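Local coordinates for putative GAF sensor protein (Burkholderia vietnamiensis, PDB 5HL6) that probably reduces free L-methionine-(R)-S-oxide, as a single-domain GAF protein of the free methionine sulfoxide reductase family, at residues P39-N44 with E167-K172; T26-A31 with E159-V164. All blocks are in the same frame, centred on the assembly; numbering follows the deposited sequence.

Contact 1: P39-N44 with E167-K172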
loop_
_atom_site.group_PDB
_atom_site.type_symbol
_atom_site.label_atom_id
_atom_site.label_comp_id
_atom_site.label_asym_id
_atom_site.label_seq_id
_atom_site.Cartn_x
_atom_site.Cartn_y
_atom_site.Cartn_z
ATOM N N PRO B 39 12.963 -7.449 -7.515
ATOM C CA PRO B 39 13.458 -6.300 -8.287
ATOM C C PRO B 39 12.510 -5.110 -8.318
ATOM O O PRO B 39 12.972 -3.974 -8.454
ATOM C CB PRO B 39 13.659 -6.883 -9.694
ATOM C CG PRO B 39 12.782 -8.072 -9.740
ATOM C CD PRO B 39 12.787 -8.641 -8.357
ATOM N N ASP B 40 11.198 -5.339 -8.191
ATOM C CA ASP B 40 10.225 -4.286 -8.454
ATOM C C ASP B 40 10.153 -3.295 -7.296
ATOM O O ASP B 40 9.861 -3.672 -6.156
ATOM C CB ASP B 40 8.844 -4.874 -8.727
ATOM C CG ASP B 40 7.881 -3.830 -9.242
ATOM O OD1 ASP B 40 7.868 -3.607 -10.473
ATOM O OD2 ASP B 40 7.159 -3.228 -8.414
ATOM N N LEU B 41 10.374 -2.015 -7.612
ATOM C CA LEU B 41 10.484 -0.980 -6.588
ATOM C C LEU B 41 9.138 -0.711 -5.923
ATOM O O LEU B 41 9.059 -0.563 -4.702
ATOM C CB LEU B 41 11.028 0.297 -7.218
ATOM C CG LEU B 41 11.087 1.499 -6.269
ATOM C CD1 LEU B 41 12.016 1.189 -5.091
ATOM C CD2 LEU B 41 11.534 2.773 -7.003
ATOM N N ILE B 42 8.069 -0.662 -6.712
ATOM C CA ILE B 42 6.750 -0.376 -6.153
ATOM C C ILE B 42 6.300 -1.517 -5.248
ATOM O O ILE B 42 5.749 -1.284 -4.168
ATOM C CB ILE B 42 5.756 -0.093 -7.291
ATOM C CG1 ILE B 42 6.112 1.234 -7.963
ATOM C CG2 ILE B 42 4.303 -0.068 -6.772
ATOM C CD1 ILE B 42 6.021 2.417 -7.016
ATOM N N ALA B 43 6.577 -2.766 -5.646
ATOM C CA ALA B 43 6.273 -3.908 -4.787
ATOM C C ALA B 43 7.014 -3.801 -3.460
ATOM O O ALA B 43 6.438 -4.036 -2.389
ATOM C CB ALA B 43 6.652 -5.223 -5.495
ATOM N N ASN B 44 8.305 -3.468 -3.509
ATOM C CA ASN B 44 9.065 -3.342 -2.269
ATOM C C ASN B 44 8.539 -2.196 -1.409
ATOM O O ASN B 44 8.440 -2.333 -0.186
ATOM C CB ASN B 44 10.557 -3.166 -2.574
ATOM C CG ASN B 44 11.182 -4.448 -3.072
ATOM O OD1 ASN B 44 10.804 -5.539 -2.632
ATOM N ND2 ASN B 44 12.115 -4.336 -4.002
ATOM N N GLU B 167 18.833 1.310 0.377
ATOM C CA GLU B 167 19.975 0.507 -0.057
ATOM C C GLU B 167 19.541 -0.760 -0.790
ATOM O O GLU B 167 20.090 -1.093 -1.848
ATOM C CB GLU B 167 20.861 0.154 1.141
ATOM N N HIS B 168 18.581 -1.498 -0.241
ATOM C CA HIS B 168 18.277 -2.834 -0.754
ATOM C C HIS B 168 17.063 -2.870 -1.674
ATOM O O HIS B 168 16.725 -3.943 -2.192
ATOM C CB HIS B 168 18.093 -3.813 0.411
ATOM C CG HIS B 168 19.343 -4.038 1.210
ATOM N ND1 HIS B 168 20.236 -5.050 0.928
ATOM C CD2 HIS B 168 19.854 -3.370 2.272
ATOM C CE1 HIS B 168 21.237 -5.002 1.789
ATOM N NE2 HIS B 168 21.032 -3.991 2.614
ATOM N N ALA B 169 16.399 -1.737 -1.895
ATOM C CA ALA B 169 15.350 -1.679 -2.906
ATOM C C ALA B 169 15.611 -0.563 -3.906
ATOM O O ALA B 169 15.711 -0.837 -5.105
ATOM C CB ALA B 169 13.962 -1.513 -2.261
ATOM N N TRP B 170 15.734 0.689 -3.456
ATOM C CA TRP B 170 15.777 1.795 -4.407
ATOM C C TRP B 170 17.118 1.855 -5.130
ATOM O O TRP B 170 17.166 1.830 -6.368
ATOM C CB TRP B 170 15.488 3.127 -3.709
ATOM C CG TRP B 170 15.256 4.227 -4.700
ATOM C CD1 TRP B 170 14.048 4.659 -5.178
ATOM C CD2 TRP B 170 16.252 5.023 -5.355
ATOM N NE1 TRP B 170 14.232 5.679 -6.080
ATOM C CE2 TRP B 170 15.575 5.924 -6.205
ATOM C CE3 TRP B 170 17.650 5.078 -5.289
ATOM C CZ2 TRP B 170 16.247 6.864 -6.992
ATOM C CZ3 TRP B 170 18.318 6.001 -6.086
ATOM C CH2 TRP B 170 17.614 6.890 -6.920
ATOM N N GLN B 171 18.216 1.972 -4.371
ATOM C CA GLN B 171 19.539 2.094 -4.985
ATOM C C GLN B 171 19.903 0.838 -5.763
ATOM O O GLN B 171 20.576 0.913 -6.798
ATOM C CB GLN B 171 20.596 2.367 -3.923
ATOM C CG GLN B 171 21.916 2.899 -4.498
ATOM C CD GLN B 171 21.797 4.347 -4.944
ATOM O OE1 GLN B 171 21.416 5.219 -4.157
ATOM N NE2 GLN B 171 22.139 4.617 -6.206
ATOM N N LYS B 172 19.496 -0.327 -5.252
ATOM C CA LYS B 172 19.673 -1.581 -5.984
ATOM C C LYS B 172 19.071 -1.491 -7.385
ATOM O O LYS B 172 19.715 -1.851 -8.379
ATOM C CB LYS B 172 19.039 -2.729 -5.194
ATOM C CG LYS B 172 18.849 -4.024 -5.992
ATOM C CD LYS B 172 18.090 -5.088 -5.194
ATOM C CE LYS B 172 16.562 -4.944 -5.327
ATOM N NZ LYS B 172 15.824 -5.779 -4.319
HETATM O O HOH W 1 13.471 -2.586 -5.968
#

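Contact 2: T26-A31 with E159-V164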
loop_
_atom_site.group_PDB
_atom_site.type_symbol
_atom_site.label_atom_id
_atom_site.label_comp_id
_atom_site.label_asym_id
_atom_site.label_seq_id
_atom_site.Cartn_x
_atom_site.Cartn_y
_atom_site.Cartn_z
ATOM N N THR B 26 15.614 -5.852 14.778
ATOM C CA THR B 26 14.915 -7.020 14.251
ATOM C C THR B 26 14.083 -6.658 13.026
ATOM O O THR B 26 14.076 -7.391 12.028
ATOM C CB THR B 26 14.036 -7.629 15.345
ATOM O OG1 THR B 26 14.872 -8.188 16.367
ATOM C CG2 THR B 26 13.123 -8.714 14.781
ATOM N N LEU B 27 13.386 -5.520 13.081
ATOM C CA LEU B 27 12.551 -5.093 11.963
ATOM C C LEU B 27 13.389 -4.749 10.734
ATOM O O LEU B 27 12.963 -5.012 9.602
ATOM C CB LEU B 27 11.686 -3.906 12.403
ATOM C CG LEU B 27 10.533 -3.463 11.503
ATOM C CD1 LEU B 27 9.662 -4.648 11.116
ATOM C CD2 LEU B 27 9.692 -2.397 12.199
ATOM N N ALA B 28 14.595 -4.206 10.939
ATOM C CA ALA B 28 15.485 -3.902 9.821
ATOM C C ALA B 28 15.919 -5.168 9.097
ATOM O O ALA B 28 16.024 -5.187 7.863
ATOM C CB ALA B 28 16.707 -3.131 10.322
ATOM N N GLU B 29 16.194 -6.234 9.847
ATOM C CA GLU B 29 16.564 -7.492 9.204
ATOM C C GLU B 29 15.381 -8.085 8.452
ATOM O O GLU B 29 15.545 -8.626 7.353
ATOM C CB GLU B 29 17.102 -8.483 10.235
ATOM C CG GLU B 29 17.342 -9.879 9.674
ATOM C CD GLU B 29 18.318 -9.900 8.495
ATOM O OE1 GLU B 29 19.392 -9.266 8.589
ATOM O OE2 GLU B 29 18.009 -10.557 7.472
ATOM N N GLN B 30 14.178 -7.988 9.027
ATOM C CA GLN B 30 12.983 -8.419 8.308
ATOM C C GLN B 30 12.800 -7.614 7.032
ATOM O O GLN B 30 12.513 -8.175 5.966
ATOM C CB GLN B 30 11.748 -8.276 9.191
ATOM C CG GLN B 30 11.682 -9.203 10.366
ATOM C CD GLN B 30 10.440 -8.952 11.178
ATOM O OE1 GLN B 30 10.372 -7.991 11.944
ATOM N NE2 GLN B 30 9.432 -9.797 10.997
ATOM N N ALA B 31 12.953 -6.287 7.129
ATOM C CA ALA B 31 12.844 -5.430 5.953
ATOM C C ALA B 31 13.879 -5.802 4.899
ATOM O O ALA B 31 13.565 -5.854 3.704
ATOM C CB ALA B 31 12.992 -3.959 6.352
ATOM N N GLU B 159 15.164 5.922 10.803
ATOM C CA GLU B 159 16.220 6.225 9.843
ATOM C C GLU B 159 16.954 4.959 9.420
ATOM O O GLU B 159 17.318 4.808 8.249
ATOM C CB GLU B 159 17.187 7.260 10.427
ATOM C CG GLU B 159 16.550 8.649 10.494
ATOM C CD GLU B 159 17.414 9.678 11.193
ATOM O OE1 GLU B 159 18.396 9.290 11.861
ATOM O OE2 GLU B 159 17.089 10.882 11.082
ATOM N N ALA B 160 17.154 4.025 10.351
ATOM C CA ALA B 160 17.808 2.774 9.989
ATOM C C ALA B 160 16.913 1.938 9.083
ATOM O O ALA B 160 17.406 1.285 8.158
ATOM C CB ALA B 160 18.202 1.994 11.243
ATOM N N LEU B 161 15.596 1.951 9.320
ATOM C CA LEU B 161 14.693 1.237 8.416
ATOM C C LEU B 161 14.751 1.831 7.017
ATOM O O LEU B 161 14.798 1.098 6.024
ATOM C CB LEU B 161 13.253 1.263 8.945
ATOM C CG LEU B 161 12.964 0.508 10.240
ATOM C CD1 LEU B 161 11.496 0.584 10.589
ATOM C CD2 LEU B 161 13.422 -0.955 10.112
ATOM N N CYS B 162 14.766 3.169 6.923
ATOM C CA CYS B 162 14.800 3.804 5.612
ATOM C C CYS B 162 16.114 3.532 4.888
ATOM O O CYS B 162 16.115 3.402 3.661
ATOM C CB CYS B 162 14.531 5.306 5.748
ATOM S SG CYS B 162 12.794 5.647 6.215
ATOM N N ARG B 163 17.234 3.415 5.616
ATOM C CA ARG B 163 18.484 3.033 4.962
ATOM C C ARG B 163 18.364 1.659 4.313
ATOM O O ARG B 163 18.925 1.422 3.237
ATOM C CB ARG B 163 19.649 3.049 5.953
ATOM C CG ARG B 163 20.092 4.447 6.324
ATOM C CD ARG B 163 21.475 4.458 6.979
ATOM N NE ARG B 163 21.449 3.950 8.348
ATOM C CZ ARG B 163 21.056 4.661 9.404
ATOM N NH1 ARG B 163 20.637 5.912 9.248
ATOM N NH2 ARG B 163 21.071 4.116 10.614
ATOM N N VAL B 164 17.638 0.737 4.950
ATOM C CA VAL B 164 17.447 -0.579 4.346
ATOM C C VAL B 164 16.677 -0.451 3.040
ATOM O O VAL B 164 17.057 -1.031 2.016
ATOM C CB VAL B 164 16.741 -1.532 5.327
ATOM C CG1 VAL B 164 16.286 -2.789 4.603
ATOM C CG2 VAL B 164 17.682 -1.886 6.467
#

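Contact 1: P39-N44 with E167-K172
Leu41 and Ala169 bring the first turn of helix 41-55 up to the C-terminal part of helix 152-176, with 6.1 Å between their CA atoms, at a place where the second helix widens into a pi-type turn over residues 167-170. Leucine suits this position because its branched end can spread over a neighbouring helix. With CG anti to the backbone N (chi1 175°), Leu41 reaches outward and splits its two methyls: CD1 lies 3.9 Å from Trp170 CA, while CD2 comes to 3.6 Å from Trp170 CD1, a carbon of the five-membered ring. The leucine and the tryptophan cross obliquely. One turn on from Leu41, Asn44 comes close to the small Ala169, with 3.8 Å between Asn44 CB and Ala169 CB.

Polar groups complete the contact. A water accepts a hydrogen bond from Asn44 ND2 (3.0 Å) and donates to Pro39 O and, at 3.0 Å, to Ala169 O, thus joining the two segments, which share no direct hydrogen bond. Lys172 is bent at chi3 (86°), which carries its ammonium back to His168 O, where NZ donates over 3.0 Å. Glu38 O receives a hydrogen bond from Lys172 NZ and another from Asn44 ND2. Asp40 caps helix 41-55: Ala43 N donates to Asp40 OD2 over 2.9 Å, meeting the lone pair turned away from the other carboxylate oxygen.

The amide suits its buried site because one NH2 can serve both the water and a carbonyl. A lysine amid main-chain carbonyls would probably be stabilised in its charged form. The contact thus combines a leucine-tryptophan-alanine patch with a polar cluster of water, amide and ammonium.

Contact 2: T26-A31 with E159-V164
Leu161 reaches across from helix 152-176 and sets one methyl directly against the backbone of helix 20-35: its CD2 is 3.6 Å from Ala28 N. The two helical segments run nearly parallel, their axes 14° apart and 9.2 Å at closest approach, and Ala28 and Leu161 are the residues whose CA atoms lie nearest across them.

The leucine's shape explains the fit. Its CG is anti to the carbonyl carbon (chi1 -66°), and although the CB does not head straight for the other helix, the branched end does come nearer. There it divides its work. CD2 lies over the Ala28 main chain, while CD1 meets Leu27 CD2 at 3.8 Å, the two leucines crossing at about a right angle. Leu27 also touches Leu51 and Ser55 of helix 41-55.

One turn on, Val164 repeats the theme with a stiffer group. Its chi1 of 168° spreads the two methyls along the partner helix: CG2 faces Ala28, 3.9 Å from the carbonyl O, and CG1 packs 3.9 Å from Ala31 CB. Ala28 is therefore touched by both Leu161 and Val164. Alanine suits positions 28 and 31 because a lone methyl leaves the main chain accessible to bulkier side chains, whereas leucine and valine on the facing helix supply the breadth. No hydrogen bond passes between the segments; every residue that carries the contact is buried.

Phe48 and Val52 of helix 41-55 also touch Leu161, and Cys162 turns to Val127 and Leu129 of strand 123-130. Such packing of an N-terminal and a C-terminal helix beside the central antiparallel sheet is characteristic of the GAF fold.

How the contacts relate
From the N terminus the chain enters helix 20-35, whose residues 26-31 pack on 159-164 of the last helix; contact 2 closes that loop. After a short turn comes helix 41-55, and its beginning, 39-44, meets 167-172 in contact 1. In sequence, the six strands and helix 91-99 separate the two halves of each contact, as does helix 41-55 for contact 2. Because 39-44 follows 26-31 and 167-172 follows 159-164, the two closures cross rather than nest. Helix 152-176 is common to both, so it ties two successive N-terminal helices to the end of the chain at centres about 13 Å apart. Contact 2 is buried; contact 1 lies nearer the surface, where 39-44 packs on the second subunit.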